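Local structure of threonine synthase (Brucella melitensis bv. 1, 4F4F) at residues R323-F326 and E327-R331; G330-A333 and A334-R337; E196-F199 and D200-Q203. The protein probably catalyses the last step of threonine biosynthesis, the pyridoxal-phosphate-dependent conversion of O-phospho-L-homoserine and water into L-threonine and phosphate. All blocks are in the same frame, centred on the assembly; numbering follows the deposited sequence.

Contact 1 (R323-F326 and E327-R331)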
ATOM      1  N   ARG A 323      -9.124 -10.347  -2.126  1.00 10.94           N
ATOM      2  CA  ARG A 323     -10.037  -9.484  -2.855  1.00 10.86           C
ATOM      3  C   ARG A 323     -10.114  -9.952  -4.311  1.00 10.80           C
ATOM      4  O   ARG A 323     -11.224 -10.058  -4.888  1.00 10.74           O
ATOM      5  CB  ARG A 323      -9.646  -8.012  -2.744  1.00 10.78           C
ATOM      6  CG  ARG A 323     -10.044  -7.371  -1.447  1.00 10.88           C
ATOM      7  CD  ARG A 323      -9.554  -5.926  -1.344  1.00 10.88           C
ATOM      8  NE  ARG A 323     -10.311  -5.159  -0.352  1.00 10.90           N
ATOM      9  CZ  ARG A 323      -9.878  -4.831   0.860  1.00 11.37           C
ATOM     10  NH1 ARG A 323      -8.668  -5.166   1.303  1.00 11.96           N
ATOM     11  NH2 ARG A 323     -10.655  -4.155   1.679  1.00 11.53           N
ATOM     12  N   LEU A 324      -8.972 -10.299  -4.901  1.00 10.73           N
ATOM     13  CA  LEU A 324      -9.026 -10.797  -6.273  1.00 10.81           C
ATOM     14  C   LEU A 324      -9.694 -12.165  -6.343  1.00 11.00           C
ATOM     15  O   LEU A 324     -10.450 -12.441  -7.299  1.00 10.90           O
ATOM     16  CB  LEU A 324      -7.653 -10.838  -6.947  1.00 10.95           C
ATOM     17  CG  LEU A 324      -7.583 -11.441  -8.375  1.00 11.16           C
ATOM     18  CD1 LEU A 324      -8.480 -10.680  -9.351  1.00 11.13           C
ATOM     19  CD2 LEU A 324      -6.154 -11.466  -8.868  1.00 11.34           C
ATOM     20  N   LEU A 325      -9.397 -13.043  -5.380  1.00 11.22           N
ATOM     21  CA  LEU A 325     -10.055 -14.341  -5.345  1.00 11.60           C
ATOM     22  C   LEU A 325     -11.582 -14.202  -5.410  1.00 11.46           C
ATOM     23  O   LEU A 325     -12.255 -14.947  -6.107  1.00 11.49           O
ATOM     24  CB  LEU A 325      -9.671 -15.126  -4.081  1.00 11.95           C
ATOM     25  CG  LEU A 325      -8.264 -15.704  -4.040  1.00 12.38           C
ATOM     26  CD1 LEU A 325      -7.952 -16.367  -2.687  1.00 12.87           C
ATOM     27  CD2 LEU A 325      -8.057 -16.717  -5.168  1.00 12.59           C
ATOM     28  N   PHE A 326     -12.126 -13.280  -4.628  1.00 11.44           N
ATOM     29  CA  PHE A 326     -13.579 -13.039  -4.575  1.00 11.75           C
ATOM     30  C   PHE A 326     -14.081 -12.668  -5.964  1.00 11.94           C
ATOM     31  O   PHE A 326     -15.044 -13.264  -6.452  1.00 12.47           O
ATOM     32  CB  PHE A 326     -13.873 -11.910  -3.573  1.00 11.57           C
ATOM     33  CG  PHE A 326     -15.322 -11.631  -3.311  1.00 11.69           C
ATOM     34  CD1 PHE A 326     -16.165 -12.613  -2.826  1.00 12.22           C
ATOM     35  CD2 PHE A 326     -15.838 -10.343  -3.483  1.00 11.63           C
ATOM     36  CE1 PHE A 326     -17.503 -12.321  -2.526  1.00 12.34           C
ATOM     37  CE2 PHE A 326     -17.153 -10.044  -3.180  1.00 11.77           C
ATOM     38  CZ  PHE A 326     -17.994 -11.037  -2.708  1.00 12.09           C
ATOM     39  N   GLU A 327     -13.411 -11.723  -6.614  1.00 12.08           N
ATOM     40  CA  GLU A 327     -13.846 -11.287  -7.942  1.00 12.54           C
ATOM     41  C   GLU A 327     -13.739 -12.423  -8.976  1.00 12.68           C
ATOM     42  O   GLU A 327     -14.645 -12.627  -9.799  1.00 13.18           O
ATOM     43  CB  GLU A 327     -13.021 -10.067  -8.395  1.00 12.87           C
ATOM     44  CG  GLU A 327     -13.128  -8.865  -7.467  1.00 13.35           C
ATOM     45  CD  GLU A 327     -14.440  -8.157  -7.548  1.00 14.32           C
ATOM     46  OE1 GLU A 327     -15.406  -8.695  -8.183  1.00 16.45           O
ATOM     47  OE2 GLU A 327     -14.529  -7.074  -6.934  1.00 15.86           O
ATOM     48  N   ALA A 328     -12.640 -13.170  -8.909  1.00 12.84           N
ATOM     49  CA  ALA A 328     -12.361 -14.243  -9.842  1.00 13.27           C
ATOM     50  C   ALA A 328     -13.381 -15.407  -9.740  1.00 13.71           C
ATOM     51  O   ALA A 328     -13.642 -16.085 -10.748  1.00 13.88           O
ATOM     52  CB  ALA A 328     -10.942 -14.739  -9.678  1.00 13.08           C
ATOM     53  N   HIS A 329     -13.969 -15.596  -8.546  1.00 13.58           N
ATOM     54  CA  HIS A 329     -14.975 -16.638  -8.312  1.00 14.23           C
ATOM     55  C   HIS A 329     -16.365 -16.122  -8.548  1.00 14.14           C
ATOM     56  O   HIS A 329     -17.337 -16.700  -8.086  1.00 14.12           O
ATOM     57  CB  HIS A 329     -14.845 -17.194  -6.886  1.00 14.33           C
ATOM     58  CG  HIS A 329     -13.616 -18.057  -6.681  1.00 14.79           C
ATOM     59  ND1 HIS A 329     -12.373 -17.533  -6.563  1.00 14.72           N
ATOM     60  CD2 HIS A 329     -13.469 -19.434  -6.593  1.00 15.45           C
ATOM     61  CE1 HIS A 329     -11.479 -18.528  -6.415  1.00 15.17           C
ATOM     62  NE2 HIS A 329     -12.141 -19.697  -6.455  1.00 15.57           N
ATOM     63  N   GLY A 330     -16.467 -14.982  -9.207  1.00 13.84           N
ATOM     64  CA  GLY A 330     -17.750 -14.359  -9.441  1.00 14.41           C
ATOM     65  C   GLY A 330     -18.482 -14.002  -8.163  1.00 14.27           C
ATOM     66  O   GLY A 330     -19.690 -14.103  -8.097  1.00 15.12           O
ATOM     67  N   ARG A 331     -17.730 -13.551  -7.177  1.00 13.91           N
ATOM     68  CA  ARG A 331     -18.228 -13.113  -5.884  1.00 13.48           C
ATOM     69  C   ARG A 331     -18.980 -14.227  -5.137  1.00 13.84           C
ATOM     70  O   ARG A 331     -19.933 -13.987  -4.397  1.00 14.09           O
ATOM     71  CB  ARG A 331     -19.009 -11.809  -6.050  1.00 13.52           C
ATOM     72  CG  ARG A 331     -18.129 -10.654  -6.524  1.00 13.25           C
ATOM     73  CD  ARG A 331     -18.755  -9.305  -6.225  1.00 13.24           C
ATOM     74  NE  ARG A 331     -17.790  -8.229  -6.316  1.00 12.99           N
ATOM     75  CZ  ARG A 331     -17.957  -7.007  -5.797  1.00 13.36           C
ATOM     76  NH1 ARG A 331     -19.062  -6.672  -5.147  1.00 13.67           N
ATOM     77  NH2 ARG A 331     -17.001  -6.091  -5.934  1.00 13.33           N
TER
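Arg331 folds back over the ring of Phe326 just where helix 321-328 ends, and its side chain can be followed across the aromatic surface atom by atom. The CA sits over one face, 3.7 Å from the centroid of the Phe326 ring and 19° off the ring normal, a CH-pi contact. From there Arg331 CB lies 3.6 Å from Phe326 CZ. CG and CD pass above the same border of the ring, with Arg331 CD 3.5 Å from Phe326 CE2. NE still hangs near CE2, and the guanidinium still overlaps the rim of the ring, one of its faces over Phe326 CE2 and its plane turned 33° from the aromatic one. There it grips the Glu327 carboxylate side-on: Arg331 NE gives a hydrogen bond of 3.1 Å to Glu327 OE1, and Arg331 NH2 a salt bridge of 2.8 Å to Glu327 OE2. The glutamate meets it because its chain is bent about CB-CG (chi2 -73°). Pro37 O also accepts from Arg331 NH2, and Tyr40 OH is hydrogen-bonded to Glu327 OE2, so both ends of the ion pair are tied to the region around strand 35-37.

On another side of the helix, His329 turns its ring edge to the backbone: ND1 donates a short bond of 2.6 Å to Leu325 O, which also accepts from His329 N on the opposite face of the carbonyl plane. Elsewhere on the helix, the Leu324 side chain touches Phe262, a residue that binds the cofactor.

The backbone ends the helix here. Arg331 N bonds to Phe326 O at 2.8 Å and Gly330 N to Glu327 O, with Gly330 at positive phi as the C-prime residue: a Schellman motif.

Contact 2 (G330-A333 and A334-R337)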
ATOM      1  N   GLY A 330     -16.467 -14.982  -9.207  1.00 13.84           N
ATOM      2  CA  GLY A 330     -17.750 -14.359  -9.441  1.00 14.41           C
ATOM      3  C   GLY A 330     -18.482 -14.002  -8.163  1.00 14.27           C
ATOM      4  O   GLY A 330     -19.690 -14.103  -8.097  1.00 15.12           O
ATOM      5  N   ARG A 331     -17.730 -13.551  -7.177  1.00 13.91           N
ATOM      6  CA  ARG A 331     -18.228 -13.113  -5.884  1.00 13.48           C
ATOM      7  C   ARG A 331     -18.980 -14.227  -5.137  1.00 13.84           C
ATOM      8  O   ARG A 331     -19.933 -13.987  -4.397  1.00 14.09           O
ATOM      9  CB  ARG A 331     -19.009 -11.809  -6.050  1.00 13.52           C
ATOM     10  CG  ARG A 331     -18.129 -10.654  -6.524  1.00 13.25           C
ATOM     11  CD  ARG A 331     -18.755  -9.305  -6.225  1.00 13.24           C
ATOM     12  NE  ARG A 331     -17.790  -8.229  -6.316  1.00 12.99           N
ATOM     13  CZ  ARG A 331     -17.957  -7.007  -5.797  1.00 13.36           C
ATOM     14  NH1 ARG A 331     -19.062  -6.672  -5.147  1.00 13.67           N
ATOM     15  NH2 ARG A 331     -17.001  -6.091  -5.934  1.00 13.33           N
ATOM     16  N   ASP A 332     -18.486 -15.457  -5.306  1.00 13.79           N
ATOM     17  CA  ASP A 332     -18.977 -16.628  -4.585  1.00 14.29           C
ATOM     18  C   ASP A 332     -18.252 -16.668  -3.213  1.00 13.84           C
ATOM     19  O   ASP A 332     -17.123 -17.136  -3.096  1.00 13.61           O
ATOM     20  CB  ASP A 332     -18.696 -17.887  -5.434  1.00 15.04           C
ATOM     21  CG  ASP A 332     -19.116 -19.191  -4.773  1.00 16.07           C
ATOM     22  OD1 ASP A 332     -19.453 -19.205  -3.573  1.00 15.94           O
ATOM     23  OD2 ASP A 332     -19.039 -20.239  -5.491  1.00 16.78           O
ATOM     24  N   ALA A 333     -18.920 -16.132  -2.200  1.00 13.53           N
ATOM     25  CA  ALA A 333     -18.380 -16.039  -0.855  1.00 13.40           C
ATOM     26  C   ALA A 333     -18.112 -17.403  -0.231  1.00 13.66           C
ATOM     27  O   ALA A 333     -17.126 -17.569   0.508  1.00 13.56           O
ATOM     28  CB  ALA A 333     -19.303 -15.231   0.026  1.00 13.29           C
ATOM     29  N   ALA A 334     -18.989 -18.376  -0.502  1.00 13.61           N
ATOM     30  CA  ALA A 334     -18.744 -19.731  -0.015  1.00 13.98           C
ATOM     31  C   ALA A 334     -17.413 -20.290  -0.572  1.00 13.92           C
ATOM     32  O   ALA A 334     -16.635 -20.896   0.161  1.00 14.13           O
ATOM     33  CB  ALA A 334     -19.915 -20.646  -0.349  1.00 14.30           C
ATOM     34  N   ALA A 335     -17.138 -20.075  -1.856  1.00 13.60           N
ATOM     35  CA  ALA A 335     -15.867 -20.557  -2.421  1.00 13.56           C
ATOM     36  C   ALA A 335     -14.686 -19.911  -1.721  1.00 13.26           C
ATOM     37  O   ALA A 335     -13.694 -20.581  -1.414  1.00 13.45           O
ATOM     38  CB  ALA A 335     -15.765 -20.346  -3.932  1.00 13.31           C
ATOM     39  N   VAL A 336     -14.783 -18.615  -1.475  1.00 12.95           N
ATOM     40  CA  VAL A 336     -13.670 -17.891  -0.838  1.00 12.89           C
ATOM     41  C   VAL A 336     -13.458 -18.403   0.585  1.00 13.43           C
ATOM     42  O   VAL A 336     -12.310 -18.616   1.023  1.00 13.67           O
ATOM     43  CB  VAL A 336     -13.915 -16.380  -0.831  1.00 12.42           C
ATOM     44  CG1 VAL A 336     -12.943 -15.659   0.100  1.00 12.30           C
ATOM     45  CG2 VAL A 336     -13.789 -15.846  -2.248  1.00 12.22           C
ATOM     46  N   ARG A 337     -14.558 -18.601   1.318  1.00 13.79           N
ATOM     47  CA  ARG A 337     -14.466 -19.107   2.689  1.00 14.33           C
ATOM     48  C   ARG A 337     -13.703 -20.429   2.671  1.00 14.77           C
ATOM     49  O   ARG A 337     -12.860 -20.687   3.522  1.00 15.05           O
ATOM     50  CB  ARG A 337     -15.875 -19.288   3.314  1.00 14.80           C
ATOM     51  CG  ARG A 337     -16.539 -18.008   3.853  1.00 14.88           C
ATOM     52  CD  ARG A 337     -17.749 -18.262   4.787  1.00 15.40           C
ATOM     53  NE  ARG A 337     -18.800 -19.061   4.147  1.00 15.72           N
ATOM     54  CZ  ARG A 337     -19.810 -18.590   3.422  1.00 15.80           C
ATOM     55  NH1 ARG A 337     -19.969 -17.300   3.209  1.00 15.66           N
ATOM     56  NH2 ARG A 337     -20.672 -19.436   2.877  1.00 16.19           N
TER
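The flat guanidinium of Arg337 lays one face over the first turn of helix 333-346, with Ala334 CA 3.5 Å above its plane and Ala333 O also on that face, both offset toward its rim. The other flat group, the carboxylate of Asp332, is met by Ala335 N from well above its plane, 67° out of it. Asp332 is the N-cap of the helix.

The capping bond runs from Ala335 N to Asp332 OD1, 3.0 Å long and nearly straight. With CG opposite the amide nitrogen about CA-CB (chi1 178°), the carboxylate of Asp332 bends round toward the following turn, where OD2 comes alongside the methyl of Ala335. The negative charge thus lies at the helix start, where the amide N-H groups and the helix dipole would be expected to stabilise it. Behind the cap the regular helical pattern sets in, with Val336 N bonded to Asp332 O and Arg337 N to Ala333 O.

Arg337 runs along the opening turn. Its CG passes 3.4 Å from Ala333 O, and a bend at chi3 (-57°) turns the guanidinium back over Ala333 and Ala334. The polar end has its partner beyond the turn: Arg12 O accepts a hydrogen bond from Arg337 NH1, linking the helix start to the N-terminal part of the chain. Val336, by contrast, faces inward onto Phe326 and Glu322 of helix 321-328, so this buried valine joins the two successive helices while the capping aspartate stays at the surface. Beside the guanidinium, the methyl carbon Ala333 CB lies 3.9 Å from Arg337 NH1.

Contact 3 (E196-F199 and D200-Q203)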
ATOM      1  N   GLU A 196      12.252  -3.204  23.533  1.00 15.06           N
ATOM      2  CA  GLU A 196      13.421  -4.050  23.780  1.00 16.20           C
ATOM      3  C   GLU A 196      13.011  -5.493  23.449  1.00 16.81           C
ATOM      4  O   GLU A 196      12.726  -6.312  24.329  1.00 17.38           O
ATOM      5  CB  GLU A 196      13.973  -3.837  25.207  1.00 16.67           C
ATOM      6  CG  GLU A 196      14.277  -2.348  25.484  1.00 16.80           C
ATOM      7  CD  GLU A 196      15.463  -2.055  26.390  1.00 17.99           C
ATOM      8  OE1 GLU A 196      16.593  -2.228  25.919  1.00 18.66           O
ATOM      9  OE2 GLU A 196      15.297  -1.660  27.588  1.00 18.90           O
ATOM     10  N   GLY A 197      12.950  -5.739  22.139  1.00 17.11           N
ATOM     11  CA  GLY A 197      12.556  -7.015  21.534  1.00 18.12           C
ATOM     12  C   GLY A 197      12.633  -6.877  20.010  1.00 18.43           C
ATOM     13  O   GLY A 197      13.022  -5.823  19.487  1.00 17.64           O
ATOM     14  N   ASN A 198      12.310  -7.955  19.290  1.00 19.50           N
ATOM     15  CA  ASN A 198      12.444  -7.962  17.847  1.00 20.25           C
ATOM     16  C   ASN A 198      11.111  -7.607  17.202  1.00 19.89           C
ATOM     17  O   ASN A 198      10.134  -7.296  17.896  1.00 19.06           O
ATOM     18  CB  ASN A 198      12.997  -9.316  17.343  1.00 22.33           C
ATOM     19  CG  ASN A 198      12.158 -10.484  17.769  1.00 23.08           C
ATOM     20  OD1 ASN A 198      10.940 -10.377  17.926  1.00 23.11           O
ATOM     21  ND2 ASN A 198      12.796 -11.617  17.951  1.00 25.08           N
ATOM     22  N   PHE A 199      11.080  -7.573  15.877  1.00 21.00           N
ATOM     23  CA  PHE A 199       9.869  -7.204  15.137  1.00 21.36           C
ATOM     24  C   PHE A 199       8.707  -8.125  15.469  1.00 22.32           C
ATOM     25  O   PHE A 199       7.577  -7.678  15.656  1.00 20.66           O
ATOM     26  CB  PHE A 199      10.116  -7.206  13.625  1.00 23.23           C
ATOM     27  CG  PHE A 199       8.874  -6.915  12.807  1.00 23.27           C
ATOM     28  CD1 PHE A 199       8.113  -5.792  13.062  1.00 22.01           C
ATOM     29  CD2 PHE A 199       8.484  -7.757  11.782  1.00 26.09           C
ATOM     30  CE1 PHE A 199       6.986  -5.504  12.325  1.00 22.32           C
ATOM     31  CE2 PHE A 199       7.347  -7.482  11.020  1.00 25.68           C
ATOM     32  CZ  PHE A 199       6.592  -6.363  11.299  1.00 24.45           C
ATOM     33  N   ASP A 200       8.990  -9.418  15.553  1.00 24.19           N
ATOM     34  CA  ASP A 200       7.954 -10.373  15.900  1.00 25.68           C
ATOM     35  C   ASP A 200       7.356 -10.016  17.281  1.00 23.93           C
ATOM     36  O   ASP A 200       6.128 -10.038  17.467  1.00 23.32           O
ATOM     37  CB  ASP A 200       8.516 -11.784  15.919  1.00 28.63           C
ATOM     38  CG  ASP A 200       7.437 -12.824  16.129  1.00 32.05           C
ATOM     39  OD1 ASP A 200       6.584 -12.980  15.223  1.00 33.95           O
ATOM     40  OD2 ASP A 200       7.432 -13.480  17.203  1.00 34.09           O
ATOM     41  N   ASP A 201       8.227  -9.668  18.231  1.00 22.48           N
ATOM     42  CA  ASP A 201       7.755  -9.220  19.545  1.00 21.87           C
ATOM     43  C   ASP A 201       6.840  -7.986  19.429  1.00 20.29           C
ATOM     44  O   ASP A 201       5.825  -7.897  20.118  1.00 20.27           O
ATOM     45  CB  ASP A 201       8.921  -8.873  20.476  1.00 21.53           C
ATOM     46  CG  ASP A 201       9.756 -10.066  20.869  1.00 22.98           C
ATOM     47  OD1 ASP A 201       9.193 -11.151  21.134  1.00 23.66           O
ATOM     48  OD2 ASP A 201      10.987  -9.875  20.945  1.00 22.45           O
ATOM     49  N   CYS A 202       7.198  -7.032  18.578  1.00 19.06           N
ATOM     50  CA  CYS A 202       6.347  -5.832  18.403  1.00 18.27           C
ATOM     51  C   CYS A 202       4.956  -6.234  17.882  1.00 18.98           C
ATOM     52  O   CYS A 202       3.908  -5.725  18.323  1.00 18.92           O
ATOM     53  CB  CYS A 202       7.018  -4.812  17.472  1.00 17.26           C
ATOM     54  SG  CYS A 202       8.554  -4.131  18.135  1.00 16.43           S
ATOM     55  N   GLN A 203       4.942  -7.162  16.941  1.00 20.08           N
ATOM     56  CA  GLN A 203       3.687  -7.636  16.362  1.00 21.15           C
ATOM     57  C   GLN A 203       2.822  -8.373  17.377  1.00 21.67           C
ATOM     58  O   GLN A 203       1.596  -8.254  17.358  1.00 22.03           O
ATOM     59  CB  GLN A 203       3.985  -8.563  15.191  1.00 23.25           C
ATOM     60  CG  GLN A 203       4.484  -7.839  13.962  1.00 23.48           C
ATOM     61  CD  GLN A 203       4.764  -8.791  12.844  1.00 26.56           C
ATOM     62  OE1 GLN A 203       5.518  -9.745  13.024  1.00 28.49           O
ATOM     63  NE2 GLN A 203       4.161  -8.555  11.685  1.00 27.84           N
TER
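A capping box opens helix 199-211 at the surface, just after strand 190-196 of the parallel sheet, and Asn198 and Asp201 make it by exchanging backbone and side-chain bonds. Asn198, the N-cap, accepts from Asp201 N through OD1 at 2.8 Å, the donor lying almost in line with the amide C=O. In return, Asp201 OD2 accepts a hydrogen bond from Asn198 N at 2.9 Å on the anti side of its carboxylate. A chi1 of 57° wedges the Asn198 amide between its own backbone N and carbonyl, which lets OD1 turn back to the helix; the amide and carboxylate planes lie 14° apart. Gly197 CA runs close by, 3.3 Å from Asp201 OD2.

One turn on, Gln203 stacks on Phe199. Its CG makes a CH-pi contact, 4.0 Å from the centroid of the Phe199 ring, and the amide continues across the border of the same face, with Gln203 NE2 3.3 Å from Phe199 CZ and the two planes 24° apart.

Cys202 points inward beneath this turn, onto Ala144 of strand 139-144 and onto Leu168 and Pro170 of strand 163-170. Gln203 also touches Ala144, while Glu196 pairs its backbone with Leu451 of strand 449-452, so the cap bridges from the sheet into the helix packed against it.

Contacts 1 and 2 are the two halves of one helix-to-helix turn: they share Gly330 and Arg331, and together end helix 321-328 and start helix 333-346. Their packing meets where His329 CD2 lies 3.6 Å from Ala335 CB. Contact 1 is partly buried and mixes an aromatic face with an ion pair; contact 2 is more exposed and relies on a carboxylate cap. Contact 3, also at the surface, stands apart, its centre about 34 Å from that of contact 1, and sits where strand 190-196 of the parallel sheet passes into helix 199-211. It too caps a helix start, but reciprocally, whereas Asp332 in contact 2 gives a one-way capping bond.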